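Side-chain contact in protein (lectin) (Hyacinthoides hispanica, PDB 1B2P), which binds mannose as a bulb lectin of bluebell, probably recognising mannose-bearing glycans, and assembles as a tetramer: residues Y32-Q37 with G71-I76. Numbering follows the deposited sequence.
Sequences YRFIMQ and GVLVVI
L73 N, at the start of strand 73-76, is hydrogen-bonded to S86 OG, and the side chains of this strand reach F34 and M36 of a different sheet. No hydrogen bond joins 32-37 to 71-76, so between these two segments the contact is made by apolar side chains. Two separate pairs carry it. L73 meets F34 at the rim of the ring: methyl CD2 lies near the ring plane, 4.3 Å from F34 CZ, so the leucine methyl comes to the edge and not over a face. With CG of F34 anti to its own N (chi1 -171°), the phenyl group extends from its strand and presents its far end to the leucine. This length matters, because the CA atoms of F34 and L73 stand 13.0 Å apart. At the second pair the backbones come nearer, with 8.6 Å between M36 CA and V75 CA. Here the methionine folds at chi2 (75°) and chi3 (-93°), turning its thioether end aside so that both SD and CE lie against one valine methyl. V75 CG1 is 4.1 Å from M36 CE and just as far from M36 SD, while the two side chains run at a slant to each other. All four residues are buried, and M36 also touches A65 on the strand next to 73-76. Just past strand 30-36, Q37 OE1 hydrogen-bonds Y45 OH, and Q37 NE2 hydrogen-bonds D39 OD1, consistent with the QxDxNxVxY mannose-binding motif of the family. The meeting of apolar residues from separate sheets close to the centre of the chain fits the core of the beta-prism II fold, in which three antiparallel sheets enclose an apolar centre, as in monocot bulb lectins.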
# COMPACT_ATOMS: atom_id res chain seq x y z
N TYR A 32 -13.25 3.34 4.35
CA TYR A 32 -14.07 2.50 5.29
C TYR A 32 -13.10 2.23 6.42
O TYR A 32 -11.96 1.90 6.15
CB TYR A 32 -14.48 1.22 4.66
CG TYR A 32 -15.46 1.36 3.53
CD1 TYR A 32 -16.31 2.46 3.44
CD2 TYR A 32 -15.54 0.32 2.62
CE1 TYR A 32 -17.17 2.50 2.34
CE2 TYR A 32 -16.47 0.34 1.55
CZ TYR A 32 -17.24 1.47 1.46
OH TYR A 32 -18.19 1.52 0.43
N ARG A 33 -13.47 2.55 7.68
CA ARG A 33 -12.52 2.31 8.77
C ARG A 33 -13.27 1.54 9.81
O ARG A 33 -14.39 1.86 10.23
CB ARG A 33 -12.06 3.63 9.44
CG ARG A 33 -11.07 4.41 8.57
CD ARG A 33 -10.71 5.72 9.41
NE ARG A 33 -11.96 6.53 9.46
CZ ARG A 33 -12.36 7.35 10.43
NH1 ARG A 33 -11.57 7.48 11.50
NH2 ARG A 33 -13.53 8.02 10.37
N PHE A 34 -12.62 0.51 10.37
CA PHE A 34 -13.26 -0.26 11.44
C PHE A 34 -12.31 -0.03 12.60
O PHE A 34 -11.18 -0.51 12.63
CB PHE A 34 -13.19 -1.77 11.12
CG PHE A 34 -13.97 -2.71 11.99
CD1 PHE A 34 -15.36 -2.51 12.22
CD2 PHE A 34 -13.31 -3.77 12.57
CE1 PHE A 34 -15.99 -3.44 13.00
CE2 PHE A 34 -13.99 -4.70 13.39
CZ PHE A 34 -15.32 -4.52 13.58
N ILE A 35 -12.72 0.82 13.60
CA ILE A 35 -11.76 1.32 14.57
C ILE A 35 -12.17 1.01 16.05
O ILE A 35 -13.31 1.09 16.36
CB ILE A 35 -11.63 2.85 14.40
CG1 ILE A 35 -10.71 3.51 15.44
CG2 ILE A 35 -13.00 3.54 14.27
CD1 ILE A 35 -10.23 4.85 14.90
N MET A 36 -11.11 0.63 16.77
CA MET A 36 -11.30 0.43 18.24
C MET A 36 -11.07 1.80 18.89
O MET A 36 -9.90 2.19 18.93
CB MET A 36 -10.33 -0.65 18.71
CG MET A 36 -10.37 -0.94 20.25
SD MET A 36 -11.79 -1.90 20.77
CE MET A 36 -12.96 -0.56 21.22
N GLN A 37 -12.14 2.48 19.24
CA GLN A 37 -11.93 3.83 19.77
C GLN A 37 -11.51 3.83 21.27
O GLN A 37 -11.67 2.83 22.01
CB GLN A 37 -13.27 4.61 19.71
CG GLN A 37 -13.66 4.71 18.20
CD GLN A 37 -14.85 5.57 17.95
OE1 GLN A 37 -15.15 6.03 16.81
NE2 GLN A 37 -15.72 5.87 18.96
N GLY A 71 -13.62 -18.01 16.66
CA GLY A 71 -14.25 -17.16 15.62
C GLY A 71 -15.10 -16.06 16.31
O GLY A 71 -15.80 -15.36 15.57
N VAL A 72 -15.13 -15.97 17.62
CA VAL A 72 -15.93 -14.88 18.28
C VAL A 72 -15.13 -13.67 18.39
O VAL A 72 -13.95 -13.67 18.92
CB VAL A 72 -16.36 -15.34 19.68
CG1 VAL A 72 -17.01 -14.20 20.48
CG2 VAL A 72 -17.21 -16.59 19.53
N LEU A 73 -15.57 -12.51 17.94
CA LEU A 73 -14.88 -11.26 18.11
C LEU A 73 -15.30 -10.63 19.44
O LEU A 73 -16.47 -10.71 19.77
CB LEU A 73 -15.38 -10.30 17.00
CG LEU A 73 -14.88 -8.86 17.04
CD1 LEU A 73 -13.37 -8.82 16.81
CD2 LEU A 73 -15.61 -8.05 15.95
N VAL A 74 -14.27 -10.16 20.20
CA VAL A 74 -14.71 -9.66 21.57
C VAL A 74 -14.02 -8.36 21.68
O VAL A 74 -13.05 -7.89 21.13
CB VAL A 74 -14.20 -10.52 22.72
CG1 VAL A 74 -14.89 -11.87 22.64
CG2 VAL A 74 -12.69 -10.72 22.61
N VAL A 75 -14.62 -7.43 22.56
CA VAL A 75 -14.01 -6.21 23.00
C VAL A 75 -13.80 -6.34 24.59
O VAL A 75 -14.75 -6.77 25.19
CB VAL A 75 -15.00 -5.03 22.76
CG1 VAL A 75 -14.44 -3.75 23.31
CG2 VAL A 75 -15.30 -4.88 21.25
N ILE A 76 -12.55 -6.14 24.88
CA ILE A 76 -12.16 -6.47 26.28
C ILE A 76 -11.51 -5.23 26.86
O ILE A 76 -10.76 -4.50 26.24
CB ILE A 76 -11.09 -7.58 26.28
CG1 ILE A 76 -11.60 -8.84 25.64
CG2 ILE A 76 -10.67 -7.81 27.77
CD1 ILE A 76 -10.48 -9.92 25.48